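PDB 6UEH: Cow rumen GH26 endo-mannanase from Metagenome, which probably hydrolyses internal beta-1,4-mannosidic linkages in mannans such as galactomannan, acting as an endo-mannanase of glycoside hydrolase family 26. Local coordinates for residues K193-K198 against S465-I470; E186-Y191 against F455-K460; I169-Q174 against C476-D481; Y385-T390 against E428-P433. All coordinates share one frame; numbering follows the deposited sequence.

Interaction 1 of 4, residues K193-K198 against S465-I470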
loop_
_atom_site.group_PDB
_atom_site.type_symbol
_atom_site.label_atom_id
_atom_site.label_comp_id
_atom_site.label_asym_id
_atom_site.label_seq_id
_atom_site.Cartn_x
_atom_site.Cartn_y
_atom_site.Cartn_z
ATOM N N LYS A 193 22.338 -7.363 -9.685
ATOM C CA LYS A 193 22.978 -7.247 -10.993
ATOM C C LYS A 193 23.579 -8.565 -11.472
ATOM O O LYS A 193 23.346 -8.978 -12.606
ATOM C CB LYS A 193 24.065 -6.169 -10.960
ATOM C CG LYS A 193 24.764 -5.935 -12.294
ATOM C CD LYS A 193 23.772 -5.510 -13.370
ATOM C CE LYS A 193 24.478 -4.915 -14.581
ATOM N NZ LYS A 193 25.499 -5.836 -15.154
ATOM N N ASP A 194 24.356 -9.220 -10.613
ATOM C CA ASP A 194 25.027 -10.463 -10.992
ATOM C C ASP A 194 24.027 -11.588 -11.233
ATOM O O ASP A 194 24.276 -12.499 -12.025
ATOM C CB ASP A 194 26.034 -10.883 -9.918
ATOM C CG ASP A 194 27.181 -9.898 -9.774
ATOM O OD1 ASP A 194 27.487 -9.188 -10.755
ATOM O OD2 ASP A 194 27.780 -9.840 -8.681
ATOM N N LEU A 195 22.893 -11.517 -10.546
ATOM C CA LEU A 195 21.872 -12.550 -10.651
ATOM C C LEU A 195 20.996 -12.362 -11.884
ATOM O O LEU A 195 20.800 -13.295 -12.664
ATOM C CB LEU A 195 20.998 -12.561 -9.395
ATOM C CG LEU A 195 19.812 -13.529 -9.401
ATOM C CD1 LEU A 195 20.293 -14.973 -9.494
ATOM C CD2 LEU A 195 18.937 -13.320 -8.170
ATOM N N THR A 196 20.481 -11.147 -12.053
ATOM C CA THR A 196 19.466 -10.863 -13.063
ATOM C C THR A 196 20.016 -10.199 -14.319
ATOM O O THR A 196 19.384 -10.240 -15.375
ATOM C CB THR A 196 18.363 -9.947 -12.497
ATOM O OG1 THR A 196 18.915 -8.656 -12.214
ATOM C CG2 THR A 196 17.771 -10.538 -11.226
ATOM N N GLY A 197 21.180 -9.570 -14.199
ATOM C CA GLY A 197 21.747 -8.811 -15.300
ATOM C C GLY A 197 21.240 -7.380 -15.303
ATOM O O GLY A 197 21.613 -6.583 -16.161
ATOM N N LYS A 198 20.388 -7.058 -14.333
ATOM C CA LYS A 198 19.786 -5.733 -14.233
ATOM C C LYS A 198 20.087 -5.072 -12.892
ATOM O O LYS A 198 20.364 -5.749 -11.904
ATOM C CB LYS A 198 18.266 -5.813 -14.414
ATOM C CG LYS A 198 17.792 -6.646 -15.594
ATOM C CD LYS A 198 18.047 -5.946 -16.916
ATOM C CE LYS A 198 17.453 -6.739 -18.071
ATOM N NZ LYS A 198 17.705 -6.079 -19.380
ATOM N N SER A 465 14.898 -17.608 -9.055
ATOM C CA SER A 465 14.168 -17.797 -10.306
ATOM C C SER A 465 13.104 -16.717 -10.489
ATOM O O SER A 465 12.891 -16.231 -11.602
ATOM C CB SER A 465 13.531 -19.191 -10.362
ATOM O OG SER A 465 12.592 -19.379 -9.319
ATOM N N ASP A 466 12.453 -16.329 -9.396
ATOM C CA ASP A 466 11.445 -15.273 -9.444
ATOM C C ASP A 466 12.080 -13.904 -9.668
ATOM O O ASP A 466 11.543 -13.074 -10.404
ATOM C CB ASP A 466 10.617 -15.255 -8.160
ATOM C CG ASP A 466 9.726 -16.471 -8.026
ATOM O OD1 ASP A 466 9.144 -16.897 -9.047
ATOM O OD2 ASP A 466 9.613 -17.004 -6.902
ATOM N N LEU A 467 13.219 -13.671 -9.023
ATOM C CA LEU A 467 13.944 -12.415 -9.193
ATOM C C LEU A 467 14.333 -12.214 -10.651
ATOM O O LEU A 467 14.096 -11.151 -11.227
ATOM C CB LEU A 467 15.188 -12.382 -8.303
ATOM C CG LEU A 467 14.936 -12.026 -6.837
ATOM C CD1 LEU A 467 16.193 -12.217 -6.003
ATOM C CD2 LEU A 467 14.430 -10.597 -6.725
ATOM N N LYS A 468 14.917 -13.247 -11.247
ATOM C CA LYS A 468 15.336 -13.182 -12.640
ATOM C C LYS A 468 14.139 -12.988 -13.565
ATOM O O LYS A 468 14.210 -12.233 -14.538
ATOM C CB LYS A 468 16.108 -14.445 -13.031
ATOM C CG LYS A 468 17.436 -14.597 -12.309
ATOM C CD LYS A 468 18.233 -15.778 -12.837
ATOM C CE LYS A 468 17.498 -17.085 -12.610
ATOM N NZ LYS A 468 18.298 -18.259 -13.068
ATOM N N GLU A 469 13.035 -13.657 -13.251
ATOM C CA GLU A 469 11.853 -13.581 -14.099
ATOM C C GLU A 469 11.252 -12.178 -14.123
ATOM O O GLU A 469 10.936 -11.657 -15.192
ATOM C CB GLU A 469 10.794 -14.592 -13.654
ATOM C CG GLU A 469 9.586 -14.622 -14.573
ATOM C CD GLU A 469 8.679 -15.813 -14.329
ATOM O OE1 GLU A 469 8.925 -16.574 -13.367
ATOM O OE2 GLU A 469 7.716 -15.985 -15.108
ATOM N N ILE A 470 11.095 -11.556 -12.959
ATOM C CA ILE A 470 10.468 -10.238 -12.936
ATOM C C ILE A 470 11.442 -9.158 -13.404
ATOM O O ILE A 470 11.049 -8.252 -14.127
ATOM C CB ILE A 470 9.901 -9.878 -11.535
ATOM C CG1 ILE A 470 9.117 -8.563 -11.605
ATOM C CG2 ILE A 470 11.001 -9.814 -10.477
ATOM C CD1 ILE A 470 8.210 -8.321 -10.417
#

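Interaction 2 of 4, residues E186-Y191 against F455-K460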
loop_
_atom_site.group_PDB
_atom_site.type_symbol
_atom_site.label_atom_id
_atom_site.label_comp_id
_atom_site.label_asym_id
_atom_site.label_seq_id
_atom_site.Cartn_x
_atom_site.Cartn_y
_atom_site.Cartn_z
ATOM N N GLU A 186 26.898 -1.265 -1.688
ATOM C CA GLU A 186 26.522 -1.749 -3.011
ATOM C C GLU A 186 26.213 -3.241 -3.038
ATOM O O GLU A 186 25.756 -3.757 -4.057
ATOM C CB GLU A 186 27.630 -1.434 -4.020
ATOM C CG GLU A 186 28.059 0.021 -4.021
ATOM C CD GLU A 186 26.890 0.973 -4.211
ATOM O OE1 GLU A 186 26.845 2.007 -3.513
ATOM O OE2 GLU A 186 26.017 0.688 -5.059
ATOM N N LEU A 187 26.453 -3.921 -1.919
ATOM C CA LEU A 187 26.309 -5.377 -1.828
ATOM C C LEU A 187 24.974 -5.881 -2.380
ATOM O O LEU A 187 24.950 -6.706 -3.293
ATOM C CB LEU A 187 26.471 -5.834 -0.373
ATOM C CG LEU A 187 26.693 -7.325 -0.094
ATOM C CD1 LEU A 187 27.471 -7.501 1.193
ATOM C CD2 LEU A 187 25.381 -8.095 -0.013
ATOM N N GLU A 188 23.871 -5.387 -1.821
ATOM C CA GLU A 188 22.538 -5.797 -2.256
ATOM C C GLU A 188 22.325 -5.544 -3.746
ATOM O O GLU A 188 21.683 -6.332 -4.437
ATOM C CB GLU A 188 21.456 -5.065 -1.454
ATOM C CG GLU A 188 21.148 -5.674 -0.092
ATOM C CD GLU A 188 22.115 -5.237 0.991
ATOM O OE1 GLU A 188 23.107 -4.546 0.672
ATOM O OE2 GLU A 188 21.876 -5.581 2.167
ATOM N N PHE A 189 22.878 -4.442 -4.235
ATOM C CA PHE A 189 22.668 -4.038 -5.617
ATOM C C PHE A 189 23.493 -4.884 -6.579
ATOM O O PHE A 189 23.012 -5.267 -7.648
ATOM C CB PHE A 189 22.985 -2.550 -5.770
ATOM C CG PHE A 189 22.164 -1.679 -4.865
ATOM C CD1 PHE A 189 22.578 -1.422 -3.566
ATOM C CD2 PHE A 189 20.956 -1.154 -5.294
ATOM C CE1 PHE A 189 21.813 -0.642 -2.722
ATOM C CE2 PHE A 189 20.186 -0.371 -4.454
ATOM C CZ PHE A 189 20.615 -0.119 -3.166
ATOM N N GLU A 190 24.727 -5.193 -6.195
ATOM C CA GLU A 190 25.571 -6.053 -7.013
ATOM C C GLU A 190 25.025 -7.478 -7.033
ATOM O O GLU A 190 25.218 -8.207 -8.006
ATOM C CB GLU A 190 27.014 -6.039 -6.504
ATOM C CG GLU A 190 27.693 -4.685 -6.648
ATOM C CD GLU A 190 27.675 -4.178 -8.078
ATOM O OE1 GLU A 190 28.240 -4.858 -8.959
ATOM O OE2 GLU A 190 27.089 -3.104 -8.323
ATOM N N TYR A 191 24.344 -7.869 -5.958
ATOM C CA TYR A 191 23.691 -9.175 -5.909
ATOM C C TYR A 191 22.620 -9.272 -6.987
ATOM O O TYR A 191 22.560 -10.251 -7.731
ATOM C CB TYR A 191 23.071 -9.430 -4.533
ATOM C CG TYR A 191 22.189 -10.664 -4.481
ATOM C CD1 TYR A 191 22.744 -11.937 -4.412
ATOM C CD2 TYR A 191 20.804 -10.555 -4.497
ATOM C CE1 TYR A 191 21.940 -13.068 -4.364
ATOM C CE2 TYR A 191 19.993 -11.678 -4.450
ATOM C CZ TYR A 191 20.567 -12.932 -4.383
ATOM O OH TYR A 191 19.762 -14.054 -4.338
ATOM N N PHE A 455 15.988 -9.756 3.173
ATOM C CA PHE A 455 14.734 -9.615 2.443
ATOM C C PHE A 455 14.947 -9.661 0.933
ATOM O O PHE A 455 14.015 -9.945 0.178
ATOM C CB PHE A 455 14.024 -8.331 2.864
ATOM C CG PHE A 455 13.595 -8.336 4.303
ATOM C CD1 PHE A 455 12.467 -9.040 4.699
ATOM C CD2 PHE A 455 14.331 -7.664 5.264
ATOM C CE1 PHE A 455 12.074 -9.061 6.029
ATOM C CE2 PHE A 455 13.942 -7.679 6.596
ATOM C CZ PHE A 455 12.813 -8.379 6.977
ATOM N N ILE A 456 16.178 -9.411 0.497
ATOM C CA ILE A 456 16.528 -9.559 -0.912
ATOM C C ILE A 456 17.552 -10.681 -1.102
ATOM O O ILE A 456 17.532 -11.385 -2.111
ATOM C CB ILE A 456 17.073 -8.234 -1.507
ATOM C CG1 ILE A 456 17.427 -8.402 -2.989
ATOM C CG2 ILE A 456 18.277 -7.732 -0.720
ATOM C CD1 ILE A 456 16.249 -8.795 -3.860
ATOM N N LEU A 457 18.423 -10.867 -0.113
ATOM C CA LEU A 457 19.532 -11.810 -0.234
ATOM C C LEU A 457 19.156 -13.256 0.098
ATOM O O LEU A 457 19.856 -14.187 -0.306
ATOM C CB LEU A 457 20.690 -11.372 0.665
ATOM C CG LEU A 457 21.285 -9.984 0.425
ATOM C CD1 LEU A 457 22.367 -9.701 1.453
ATOM C CD2 LEU A 457 21.839 -9.866 -0.985
ATOM N N ASP A 458 18.068 -13.446 0.839
ATOM C CA ASP A 458 17.652 -14.784 1.258
ATOM C C ASP A 458 16.503 -15.281 0.386
ATOM O O ASP A 458 15.481 -14.608 0.247
ATOM C CB ASP A 458 17.244 -14.781 2.735
ATOM C CG ASP A 458 17.202 -16.174 3.344
ATOM O OD1 ASP A 458 16.777 -17.129 2.660
ATOM O OD2 ASP A 458 17.598 -16.308 4.520
ATOM N N GLU A 459 16.671 -16.465 -0.192
ATOM C CA GLU A 459 15.677 -17.006 -1.111
ATOM C C GLU A 459 14.364 -17.381 -0.426
ATOM O O GLU A 459 13.371 -17.651 -1.100
ATOM C CB GLU A 459 16.239 -18.222 -1.849
ATOM C CG GLU A 459 17.256 -17.868 -2.917
ATOM C CD GLU A 459 17.478 -18.996 -3.899
ATOM O OE1 GLU A 459 16.665 -19.133 -4.840
ATOM O OE2 GLU A 459 18.463 -19.746 -3.728
ATOM N N LYS A 460 14.350 -17.394 0.905
ATOM C CA LYS A 460 13.104 -17.623 1.633
ATOM C C LYS A 460 12.186 -16.417 1.467
ATOM O O LYS A 460 10.971 -16.520 1.633
ATOM C CB LYS A 460 13.366 -17.888 3.117
ATOM C CG LYS A 460 13.740 -16.651 3.916
ATOM C CD LYS A 460 13.975 -16.986 5.378
ATOM C CE LYS A 460 14.396 -15.754 6.162
ATOM N NZ LYS A 460 14.731 -16.089 7.573
HETATM O O HOH W 1 17.540 -13.931 -3.031
HETATM O O HOH W 2 20.569 -15.799 -2.482
#

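Interaction 3 of 4, residues I169-Q174 against C476-D481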
loop_
_atom_site.group_PDB
_atom_site.type_symbol
_atom_site.label_atom_id
_atom_site.label_comp_id
_atom_site.label_asym_id
_atom_site.label_seq_id
_atom_site.Cartn_x
_atom_site.Cartn_y
_atom_site.Cartn_z
ATOM N N ILE A 169 5.666 -1.958 -13.664
ATOM C CA ILE A 169 6.064 -1.783 -12.274
ATOM C C ILE A 169 7.564 -1.481 -12.250
ATOM O O ILE A 169 8.346 -2.076 -12.993
ATOM C CB ILE A 169 5.720 -3.018 -11.399
ATOM C CG1 ILE A 169 5.926 -2.695 -9.915
ATOM C CG2 ILE A 169 6.528 -4.244 -11.820
ATOM C CD1 ILE A 169 5.377 -3.745 -8.972
ATOM N N ILE A 170 7.959 -0.524 -11.422
ATOM C CA ILE A 170 9.351 -0.091 -11.377
ATOM C C ILE A 170 10.120 -0.856 -10.305
ATOM O O ILE A 170 9.667 -0.962 -9.171
ATOM C CB ILE A 170 9.447 1.423 -11.110
ATOM C CG1 ILE A 170 8.611 2.187 -12.139
ATOM C CG2 ILE A 170 10.899 1.886 -11.131
ATOM C CD1 ILE A 170 8.525 3.671 -11.885
ATOM N N SER A 171 11.280 -1.394 -10.659
ATOM C CA SER A 171 12.084 -2.129 -9.686
ATOM C C SER A 171 12.726 -1.189 -8.667
ATOM O O SER A 171 13.054 -0.046 -8.980
ATOM C CB SER A 171 13.163 -2.960 -10.389
ATOM O OG SER A 171 13.968 -2.154 -11.226
ATOM N N GLY A 172 12.898 -1.678 -7.444
ATOM C CA GLY A 172 13.491 -0.879 -6.390
ATOM C C GLY A 172 14.198 -1.724 -5.352
ATOM O O GLY A 172 13.961 -2.926 -5.253
ATOM N N GLN A 173 15.070 -1.089 -4.574
ATOM C CA GLN A 173 15.822 -1.784 -3.535
ATOM C C GLN A 173 16.326 -0.811 -2.478
ATOM O O GLN A 173 16.915 0.218 -2.806
ATOM C CB GLN A 173 17.004 -2.548 -4.139
ATOM C CG GLN A 173 17.867 -3.260 -3.106
ATOM C CD GLN A 173 17.099 -4.330 -2.351
ATOM O OE1 GLN A 173 16.398 -5.146 -2.952
ATOM N NE2 GLN A 173 17.220 -4.327 -1.029
ATOM N N GLN A 174 16.093 -1.141 -1.212
ATOM C CA GLN A 174 16.604 -0.339 -0.107
ATOM C C GLN A 174 18.061 -0.695 0.170
ATOM O O GLN A 174 18.409 -1.876 0.233
ATOM C CB GLN A 174 15.764 -0.552 1.156
ATOM C CG GLN A 174 16.147 0.349 2.322
ATOM C CD GLN A 174 15.598 1.759 2.174
ATOM O OE1 GLN A 174 14.639 1.990 1.437
ATOM N NE2 GLN A 174 16.206 2.709 2.875
ATOM N N CYS A 476 8.525 -4.982 -16.101
ATOM C CA CYS A 476 9.319 -4.373 -15.038
ATOM C C CYS A 476 10.351 -3.382 -15.564
ATOM O O CYS A 476 11.155 -3.705 -16.436
ATOM C CB CYS A 476 10.015 -5.454 -14.214
ATOM S SG CYS A 476 11.086 -4.843 -12.881
ATOM N N ILE A 477 10.318 -2.171 -15.019
ATOM C CA ILE A 477 11.282 -1.138 -15.372
ATOM C C ILE A 477 12.522 -1.239 -14.494
ATOM O O ILE A 477 12.429 -1.225 -13.266
ATOM C CB ILE A 477 10.663 0.268 -15.241
ATOM C CG1 ILE A 477 9.602 0.469 -16.324
ATOM C CG2 ILE A 477 11.736 1.343 -15.337
ATOM C CD1 ILE A 477 8.827 1.751 -16.186
ATOM N N THR A 478 13.683 -1.358 -15.132
ATOM C CA THR A 478 14.948 -1.424 -14.412
ATOM C C THR A 478 15.761 -0.165 -14.705
ATOM O O THR A 478 15.292 0.722 -15.421
ATOM C CB THR A 478 15.754 -2.683 -14.794
ATOM O OG1 THR A 478 16.187 -2.590 -16.157
ATOM C CG2 THR A 478 14.897 -3.934 -14.623
ATOM N N LEU A 479 16.973 -0.089 -14.156
ATOM C CA LEU A 479 17.785 1.126 -14.249
ATOM C C LEU A 479 18.010 1.580 -15.693
ATOM O O LEU A 479 17.909 2.769 -16.005
ATOM C CB LEU A 479 19.135 0.916 -13.556
ATOM C CG LEU A 479 20.052 2.140 -13.484
ATOM C CD1 LEU A 479 19.324 3.306 -12.841
ATOM C CD2 LEU A 479 21.335 1.823 -12.727
ATOM N N GLU A 480 18.300 0.623 -16.568
ATOM C CA GLU A 480 18.590 0.914 -17.970
ATOM C C GLU A 480 17.396 1.507 -18.721
ATOM O O GLU A 480 17.573 2.189 -19.729
ATOM C CB GLU A 480 19.057 -0.360 -18.679
ATOM C CG GLU A 480 18.012 -1.468 -18.688
ATOM C CD GLU A 480 18.456 -2.698 -19.457
ATOM O OE1 GLU A 480 19.646 -2.771 -19.834
ATOM O OE2 GLU A 480 17.610 -3.590 -19.685
ATOM N N ASP A 481 16.186 1.244 -18.232
ATOM C CA ASP A 481 14.965 1.670 -18.918
ATOM C C ASP A 481 14.627 3.139 -18.671
ATOM O O ASP A 481 13.803 3.718 -19.381
ATOM C CB ASP A 481 13.777 0.803 -18.487
ATOM C CG ASP A 481 13.985 -0.672 -18.776
ATOM O OD1 ASP A 481 14.637 -1.004 -19.791
ATOM O OD2 ASP A 481 13.487 -1.503 -17.987
#

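Interaction 4 of 4, residues Y385-T390 against E428-P433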
loop_
_atom_site.group_PDB
_atom_site.type_symbol
_atom_site.label_atom_id
_atom_site.label_comp_id
_atom_site.label_asym_id
_atom_site.label_seq_id
_atom_site.Cartn_x
_atom_site.Cartn_y
_atom_site.Cartn_z
ATOM N N TYR A 385 2.537 1.271 0.315
ATOM C CA TYR A 385 2.117 0.147 1.140
ATOM C C TYR A 385 3.322 -0.731 1.447
ATOM O O TYR A 385 4.055 -1.131 0.543
ATOM C CB TYR A 385 1.015 -0.675 0.462
ATOM C CG TYR A 385 0.472 -1.758 1.369
ATOM C CD1 TYR A 385 -0.373 -1.440 2.427
ATOM C CD2 TYR A 385 0.821 -3.090 1.189
ATOM C CE1 TYR A 385 -0.862 -2.416 3.273
ATOM C CE2 TYR A 385 0.336 -4.078 2.033
ATOM C CZ TYR A 385 -0.505 -3.730 3.074
ATOM O OH TYR A 385 -0.993 -4.699 3.922
ATOM N N ASP A 386 3.535 -1.010 2.728
ATOM C CA ASP A 386 4.642 -1.859 3.141
ATOM C C ASP A 386 4.141 -3.277 3.374
ATOM O O ASP A 386 3.477 -3.561 4.374
ATOM C CB ASP A 386 5.314 -1.289 4.390
ATOM C CG ASP A 386 6.068 -0.004 4.099
ATOM O OD1 ASP A 386 5.885 0.567 3.003
ATOM O OD2 ASP A 386 6.848 0.438 4.961
ATOM N N LYS A 387 4.458 -4.161 2.433
ATOM C CA LYS A 387 3.881 -5.499 2.393
ATOM C C LYS A 387 4.831 -6.568 2.911
ATOM O O LYS A 387 5.710 -7.037 2.186
ATOM C CB LYS A 387 3.456 -5.847 0.967
ATOM C CG LYS A 387 2.828 -7.226 0.830
ATOM C CD LYS A 387 2.934 -7.740 -0.593
ATOM C CE LYS A 387 4.387 -7.923 -1.000
ATOM N NZ LYS A 387 5.091 -8.900 -0.116
ATOM N N TYR A 388 4.645 -6.962 4.163
ATOM C CA TYR A 388 5.411 -8.061 4.731
ATOM C C TYR A 388 4.472 -9.220 5.030
ATOM O O TYR A 388 3.833 -9.257 6.078
ATOM C CB TYR A 388 6.150 -7.610 5.990
ATOM C CG TYR A 388 7.272 -6.634 5.709
ATOM C CD1 TYR A 388 8.548 -7.089 5.403
ATOM C CD2 TYR A 388 7.057 -5.262 5.746
ATOM C CE1 TYR A 388 9.582 -6.208 5.146
ATOM C CE2 TYR A 388 8.088 -4.369 5.488
ATOM C CZ TYR A 388 9.348 -4.850 5.186
ATOM O OH TYR A 388 10.382 -3.976 4.929
ATOM N N ASN A 389 4.380 -10.159 4.093
ATOM C CA ASN A 389 3.405 -11.235 4.207
ATOM C C ASN A 389 4.002 -12.635 4.112
ATOM O O ASN A 389 3.320 -13.571 3.702
ATOM C CB ASN A 389 2.317 -11.070 3.136
ATOM C CG ASN A 389 2.882 -10.988 1.725
ATOM O OD1 ASN A 389 4.091 -11.078 1.514
ATOM N ND2 ASN A 389 1.998 -10.822 0.749
ATOM N N THR A 390 5.267 -12.787 4.494
ATOM C CA THR A 390 5.882 -14.113 4.507
ATOM C C THR A 390 5.739 -14.777 5.869
ATOM O O THR A 390 5.866 -15.994 5.991
ATOM C CB THR A 390 7.376 -14.065 4.141
ATOM O OG1 THR A 390 8.067 -13.193 5.047
ATOM C CG2 THR A 390 7.559 -13.568 2.716
ATOM N N GLU A 428 7.697 -0.812 0.680
ATOM C CA GLU A 428 8.549 -1.833 1.286
ATOM C C GLU A 428 7.906 -3.201 1.124
ATOM O O GLU A 428 6.680 -3.312 1.063
ATOM C CB GLU A 428 8.787 -1.574 2.778
ATOM C CG GLU A 428 9.513 -0.293 3.128
ATOM C CD GLU A 428 9.810 -0.195 4.614
ATOM O OE1 GLU A 428 9.773 -1.240 5.295
ATOM O OE2 GLU A 428 10.074 0.923 5.102
ATOM N N ASN A 429 8.729 -4.242 1.070
ATOM C CA ASN A 429 8.213 -5.604 1.096
ATOM C C ASN A 429 9.274 -6.619 1.496
ATOM O O ASN A 429 10.471 -6.322 1.484
ATOM C CB ASN A 429 7.614 -5.993 -0.265
ATOM C CG ASN A 429 8.525 -5.649 -1.437
ATOM O OD1 ASN A 429 8.306 -4.660 -2.143
ATOM N ND2 ASN A 429 9.547 -6.468 -1.653
ATOM N N ASP A 430 8.836 -7.811 1.887
ATOM C CA ASP A 430 9.752 -8.936 1.922
ATOM C C ASP A 430 9.739 -9.525 0.521
ATOM O O ASP A 430 10.553 -9.142 -0.316
ATOM C CB ASP A 430 9.383 -9.973 3.004
ATOM C CG ASP A 430 7.884 -10.140 3.195
ATOM O OD1 ASP A 430 7.113 -9.851 2.258
ATOM O OD2 ASP A 430 7.481 -10.578 4.296
ATOM N N SER A 431 8.790 -10.417 0.254
ATOM C CA SER A 431 8.661 -10.997 -1.075
ATOM C C SER A 431 8.151 -9.983 -2.095
ATOM O O SER A 431 7.206 -9.244 -1.832
ATOM C CB SER A 431 7.720 -12.209 -1.049
ATOM O OG SER A 431 8.290 -13.293 -0.338
ATOM N N ILE A 432 8.793 -9.947 -3.258
ATOM C CA ILE A 432 8.220 -9.265 -4.414
ATOM C C ILE A 432 7.144 -10.172 -4.992
ATOM O O ILE A 432 7.387 -11.362 -5.186
ATOM C CB ILE A 432 9.274 -8.966 -5.494
ATOM C CG1 ILE A 432 10.451 -8.186 -4.905
ATOM C CG2 ILE A 432 8.649 -8.213 -6.664
ATOM C CD1 ILE A 432 11.661 -8.164 -5.809
ATOM N N PRO A 433 5.948 -9.622 -5.259
ATOM C CA PRO A 433 4.887 -10.443 -5.857
ATOM C C PRO A 433 5.321 -11.080 -7.177
ATOM O O PRO A 433 6.211 -10.554 -7.849
ATOM C CB PRO A 433 3.751 -9.441 -6.083
ATOM C CG PRO A 433 3.990 -8.367 -5.073
ATOM C CD PRO A 433 5.486 -8.258 -4.947
#

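Interaction 1 of 4, residues K193-K198 against S465-I470
Leu195 reaches helix 464-471 with both methyl branches. Its CD2 packs on Leu467, 3.7 Å from CD1 of that residue and 3.9 Å from its CB, the two side chains crossing at about a right angle. The other branch, CD1, lies 4.0 Å from CG of Lys468. The methylenes of that lysine also run past the backbone of Leu195, bringing Lys468 CD within 3.6 Å of Leu195 O before the chain bends at chi3 (-62°). Thr196 presents only its methyl to the contact: CG2 sits 3.7 Å from Leu467 O. The two backbones come closest here, with CA of Thr196 and CA of Lys468 4.8 Å apart. With chi1 at 67°, OG1 stands between the backbone N and carbonyl carbon of Thr196, turned back to its own helix. There it bonds to Ile192 O and accepts from Lys198 N at 3.0 Å, forming an ST turn as Gly197 leaves the helix with phi 87°. Beyond the turn, Lys198 pairs with Glu480. The whole is a small, mostly apolar helix-to-helix contact in the outer layer of a TIM barrel, joining the helix after the first strand to helix 464-471, which precedes the last strand.

Interaction 2 of 4, residues E186-Y191 against F455-K460
Tyr191 and Leu457 run alongside each other, pointing opposite ways, where helix 187-196, in the outer layer of the TIM barrel, meets the short helix 454-457. From its helix, Tyr191 sets off with CG anti to the backbone N (chi1 171°), which carries the ring across to the other segment. CB already touches Leu457 CD2. At CG the same methyl is 3.6 Å away, and CD2 of the ring is nearly as close to it. Leu457 CD2 therefore sits over one face in a CH-pi contact, 4.0 Å from the centroid of the Tyr191 ring and 27° off its normal. Farther out, CE2 comes within 3.4 Å of Ile456 O, while Leu467 of helix 464-471 also packs on the ring. Leu457 spends its other branch on Leu187, CD1 lying 3.7 Å from Leu187 CD2. Next to this pair, the CG methylene of Glu188 rests on Ile456 CG2, its carboxylate turned to Gly453 N. Past Leu457 the helix ends, and Asp458 opens an Asx turn by accepting from Lys460 N. The tip of Tyr191 crosses to the backbone through two waters. Its OH donates to one at 2.6 Å, and this water in turn donates to Ile456 O. The second water donates twice, to Tyr191 OH at 2.7 Å and to Leu457 O at 2.8 Å.

Interaction 3 of 4, residues I169-Q174 against C476-D481
Cys476 pairs with Ile169 at the start of a short parallel ladder of two bridges between the first and last strands of the TIM barrel. Its CA makes a C-H...O contact of 3.2 Å with Ile169 O. A chi1 of 178° turns SG away from the Cys476 backbone N and lets it lie 3.8 Å from Ser171 CB. Ile477 comes next, and its N donates to the same Ile169 O at 2.8 Å. The side chain of Ile477 leaves on the other face, alongside that of Ile170 and pointing the same way, with CD1 4.1 Å from Ile170 CG1; helix 152-164 packs on this pair through Val164. Ile477 O then takes two bonds from one residue. Ser171 N meets it almost head-on at 2.9 Å, with an N-H...O angle of 172°, while Ser171 OG comes in more obliquely at 2.7 Å. Thr478 bends away, its CA still passing close to Ser171 OG. Asp481 N closes the 3-10 turn on Thr478 O at 3.0 Å, and Asp481 OD2 accepts from Thr478 N at 2.9 Å. The buried carbonyl of Ile477 is thus well supplied with donors just where the pairing ends. Because Ser171 OG also bonds to Ala201 N, one hydroxyl ties the last strand to the chain leading into the second, strand 202-206.

Interaction 4 of 4, residues Y385-T390 against E428-P433
Asp430 OD2 is gripped by two donors of Thr390, which reach it from the same face of the carboxylate: OG1 at 2.8 Å and the backbone N at 3.1 Å. OD1, the other oxygen, accepts from Ser431 N at 2.7 Å and forms a salt bridge with Lys387 NZ at 3.3 Å, while Asn389 N adds a weak bond. Lys387 starts out extended, then curls at chi3 and chi4 (63° and 60°) past Asn429 CB and the Pro433 ring. This brings NZ onto an in-plane lone pair of Ser431 O at 2.7 Å; Asn389 OD1 is met at 2.9 Å from above its amide plane. The segments continue the parallel sixth and seventh TIM-barrel strands, 382-387 and 423-429, of a beta-alpha-beta unit, joined by Lys387 N to Glu428 O and by Asp430 N to Lys387 O. Glu428 lies at the C-terminal end of the seventh strand, where clan GH-A, which includes GH26, carries its nucleophile, and probably belongs to the active site; an acetate ion, probably from the crystallisation liquor, lies beside it. Tyr388 OH donates to Glu428 OE1 on its anti side at 2.8 Å, ring and carboxylate almost perpendicular (87°), and Asn429 CA lies over one ring face, toward the rim. Arg309 pairs with both Glu428 OE2 and Asp386 OD2, probably offsetting the closeness of these oxygens, 3.3 Å apart, while Asn362 holds Asp386 OD1.

Overall arrangement
Interactions 1 and 2 lie toward the surface and hold the same helix, 187-196, against two successive helices late in the chain; both are partly buried and largely apolar, but interaction 2 adds bridging waters. Leu467 belongs to both, packing also on Ile456. Interactions 3 and 4 lie in the core, as buried pairings of neighbouring strands in one parallel sheet. Interaction 3 is short, backbone-led and finished by a serine, whereas interaction 4, at the C-terminal strand ends, is dense with charged side chains near the likely active site. These two do not touch, lying about 16 Å apart between centres. Ile432 links interaction 4 to interaction 1, and Phe455 links it to interaction 2.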